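Local atomic coordinates of INRS (Synechocystis sp., PDB entry 5FMN), a protein that senses nickel and probably represses transcription by binding DNA, as a tetrameric member of the CsoR-like family of metal-sensitive regulators. Residues L75-M79 with E98-L103. Numbering follows the deposited sequence.
Sequences LDDHM and ELKEAL
His-78 reaches across from helix 53-89 and donates a hydrogen bond from NE2 to the main-chain O of Glu-98, 3.2 Å away on helix 92-106. The bond bends to 150° at the hydrogen, and the donor stands well above the carbonyl plane. The same oxygen also accepts a weak helical bond from Ala-102 N, which is consistent with this off-plane approach. With CG anti to the backbone N (chi1 -173°), the imidazole is carried across to the neighbouring helix, and its length suits a gap of 10.3 Å between the segment axes. The Glu-98 chain, bent at chi2, brings OE1 to 3.4 Å from His-78 CE1, carboxylate and ring planes steeply inclined to each other. The negative charge could polarise the imidazole. OE1 also forms a long, weak ion pair with Arg-85.

Apolar contacts complete the interface. Ala-102 CB lies 3.5 Å from His-78 CD2, oblique to the ring; a side chain of one carbon leaves room for the imidazole. The same methyl meets CD1 of Leu-75, whose other branch, CD2, lies 4.0 Å from Leu-103 CD2. A branched leucine can thus touch two consecutive residues, one with each methyl. Toward the other end, Met-79 CG packs 3.6 Å from Leu-99 CD2, the unbranched methionine crossing the leucine at a slant.

The second subunit extends this hydrophobic layer: its Leu-103 packs on Leu-75 and Met-79, and its Ile-83 on Leu-99. The segments run antiparallel at 170°, forming a helical hairpin in which the short C-terminal helix folds back along the long central one. Cys-53 of the third subunit packs against His-78, consistent with the cysteine-histidine metal site that CsoR-like sensors build between subunits; the NE2 bond probably links that site to helix 92-106.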
ATOM      1  N   LEU B  75     -14.361   6.217  -8.047  1.00 39.22           N
ATOM      2  CA  LEU B  75     -14.754   6.477  -6.691  1.00 41.48           C
ATOM      3  C   LEU B  75     -15.284   7.892  -6.437  1.00 39.62           C
ATOM      4  O   LEU B  75     -16.267   8.063  -5.716  1.00 38.74           O
ATOM      5  CB  LEU B  75     -13.588   6.180  -5.755  1.00 44.41           C
ATOM      6  CG  LEU B  75     -13.854   6.347  -4.261  1.00 49.33           C
ATOM      7  CD1 LEU B  75     -14.803   5.257  -3.786  1.00 52.23           C
ATOM      8  CD2 LEU B  75     -12.548   6.316  -3.479  1.00 55.08           C
ATOM      9  N   ASP B  76     -14.604   8.901  -6.958  1.00 40.29           N
ATOM     10  CA  ASP B  76     -15.083  10.288  -6.835  1.00 40.98           C
ATOM     11  C   ASP B  76     -16.494  10.462  -7.377  1.00 39.92           C
ATOM     12  O   ASP B  76     -17.330  11.057  -6.701  1.00 40.28           O
ATOM     13  CB  ASP B  76     -14.143  11.239  -7.557  1.00 43.99           C
ATOM     14  CG  ASP B  76     -12.871  11.506  -6.771  1.00 48.84           C
ATOM     15  OD1 ASP B  76     -12.843  11.113  -5.563  1.00 37.82           O
ATOM     16  OD2 ASP B  76     -11.931  12.129  -7.367  1.00 46.21           O
ATOM     17  N   ASP B  77     -16.774   9.884  -8.552  1.00 37.95           N
ATOM     18  CA  ASP B  77     -18.114   9.971  -9.143  1.00 43.55           C
ATOM     19  C   ASP B  77     -19.156   9.246  -8.311  1.00 36.01           C
ATOM     20  O   ASP B  77     -20.235   9.763  -8.109  1.00 35.82           O
ATOM     21  CB  ASP B  77     -18.140   9.453 -10.603  1.00 41.48           C
ATOM     22  CG  ASP B  77     -17.386  10.381 -11.578  1.00 47.87           C
ATOM     23  OD1 ASP B  77     -17.243  11.586 -11.281  1.00 56.30           O
ATOM     24  OD2 ASP B  77     -16.940   9.914 -12.650  1.00 61.17           O
ATOM     25  N   HIS B  78     -18.819   8.060  -7.814  1.00 41.86           N
ATOM     26  CA  HIS B  78     -19.674   7.340  -6.876  1.00 43.09           C
ATOM     27  C   HIS B  78     -20.011   8.162  -5.612  1.00 40.64           C
ATOM     28  O   HIS B  78     -21.180   8.328  -5.259  1.00 40.93           O
ATOM     29  CB  HIS B  78     -19.013   6.024  -6.493  1.00 48.25           C
ATOM     30  CG  HIS B  78     -19.888   5.125  -5.671  1.00 49.70           C
ATOM     31  ND1 HIS B  78     -20.903   4.366  -6.214  1.00 56.81           N
ATOM     32  CD2 HIS B  78     -19.898   4.869  -4.340  1.00 49.31           C
ATOM     33  CE1 HIS B  78     -21.521   3.709  -5.248  1.00 60.50           C
ATOM     34  NE2 HIS B  78     -20.951   4.025  -4.098  1.00 54.44           N
ATOM     35  N   MET B  79     -18.976   8.709  -4.980  1.00 37.84           N
ATOM     36  CA  MET B  79     -19.097   9.568  -3.789  1.00 43.46           C
ATOM     37  C   MET B  79     -20.034  10.719  -4.051  1.00 46.34           C
ATOM     38  O   MET B  79     -20.877  11.039  -3.204  1.00 43.70           O
ATOM     39  CB  MET B  79     -17.748  10.172  -3.369  1.00 43.76           C
ATOM     40  CG  MET B  79     -17.073   9.570  -2.142  1.00 56.86           C
ATOM     41  SD  MET B  79     -15.702  10.565  -1.479  1.00 54.52           S
ATOM     42  CE  MET B  79     -14.793  10.987  -2.987  1.00 61.45           C
ATOM     43  N   GLU B  98     -23.450   2.614   1.166  1.00 53.49           N
ATOM     44  CA  GLU B  98     -22.994   2.569  -0.223  1.00 57.13           C
ATOM     45  C   GLU B  98     -21.571   3.088  -0.405  1.00 55.67           C
ATOM     46  O   GLU B  98     -20.797   2.586  -1.226  1.00 54.80           O
ATOM     47  CB  GLU B  98     -23.902   3.437  -1.097  1.00 56.86           C
ATOM     48  CG  GLU B  98     -25.095   2.694  -1.652  1.00 72.81           C
ATOM     49  CD  GLU B  98     -24.747   1.976  -2.925  1.00 76.26           C
ATOM     50  OE1 GLU B  98     -24.528   2.659  -3.949  1.00 84.58           O
ATOM     51  OE2 GLU B  98     -24.614   0.737  -2.872  1.00 76.79           O
ATOM     52  N   LEU B  99     -21.263   4.169   0.292  1.00 51.90           N
ATOM     53  CA  LEU B  99     -19.962   4.759   0.159  1.00 56.68           C
ATOM     54  C   LEU B  99     -18.971   3.784   0.727  1.00 57.61           C
ATOM     55  O   LEU B  99     -17.909   3.597   0.145  1.00 47.49           O
ATOM     56  CB  LEU B  99     -19.846   6.075   0.928  1.00 60.48           C
ATOM     57  CG  LEU B  99     -19.019   7.127   0.196  1.00 70.00           C
ATOM     58  CD1 LEU B  99     -18.903   8.382   1.043  1.00 68.76           C
ATOM     59  CD2 LEU B  99     -17.641   6.583  -0.157  1.00 79.01           C
ATOM     60  N   LYS B 100     -19.297   3.210   1.889  1.00 60.11           N
ATOM     61  CA  LYS B 100     -18.343   2.395   2.641  1.00 66.48           C
ATOM     62  C   LYS B 100     -18.001   1.113   1.906  1.00 57.34           C
ATOM     63  O   LYS B 100     -16.848   0.703   1.940  1.00 51.08           O
ATOM     64  CB  LYS B 100     -18.850   2.090   4.049  1.00 72.26           C
ATOM     65  CG  LYS B 100     -18.770   3.299   4.974  1.00 81.91           C
ATOM     66  CD  LYS B 100     -19.759   3.242   6.126  1.00 99.50           C
ATOM     67  CE  LYS B 100     -19.463   4.328   7.144  1.00 99.19           C
ATOM     68  NZ  LYS B 100     -20.096   4.017   8.452  1.00 93.73           N
ATOM     69  N   GLU B 101     -18.981   0.546   1.194  1.00 40.68           N
ATOM     70  CA  GLU B 101     -18.752  -0.617   0.365  1.00 52.60           C
ATOM     71  C   GLU B 101     -17.748  -0.308  -0.724  1.00 63.66           C
ATOM     72  O   GLU B 101     -16.915  -1.146  -1.069  1.00 63.17           O
ATOM     73  CB  GLU B 101     -20.038  -1.140  -0.336  1.00 52.07           C
ATOM     74  CG  GLU B 101     -19.988  -2.679  -0.507  1.00 61.76           C
ATOM     75  CD  GLU B 101     -20.692  -3.278  -1.747  1.00 71.45           C
ATOM     76  OE1 GLU B 101     -21.872  -2.961  -2.055  1.00 74.41           O
ATOM     77  OE2 GLU B 101     -20.083  -4.184  -2.378  1.00 68.72           O
ATOM     78  N   ALA B 102     -17.937   0.841  -1.356  1.00 62.36           N
ATOM     79  CA  ALA B 102     -17.085   1.251  -2.441  1.00 54.64           C
ATOM     80  C   ALA B 102     -15.661   1.478  -1.942  1.00 52.11           C
ATOM     81  O   ALA B 102     -14.714   1.084  -2.611  1.00 60.58           O
ATOM     82  CB  ALA B 102     -17.639   2.510  -3.075  1.00 65.40           C
ATOM     83  N   LEU B 103     -15.504   2.126  -0.788  1.00 42.76           N
ATOM     84  CA  LEU B 103     -14.188   2.259  -0.131  1.00 45.36           C
ATOM     85  C   LEU B 103     -13.581   0.947   0.310  1.00 43.70           C
ATOM     86  O   LEU B 103     -12.373   0.788   0.311  1.00 51.63           O
ATOM     87  CB  LEU B 103     -14.283   3.140   1.120  1.00 46.63           C
ATOM     88  CG  LEU B 103     -14.332   4.636   0.940  1.00 47.08           C
ATOM     89  CD1 LEU B 103     -14.505   5.318   2.282  1.00 52.39           C
ATOM     90  CD2 LEU B 103     -13.046   5.094   0.276  1.00 56.52           C
TER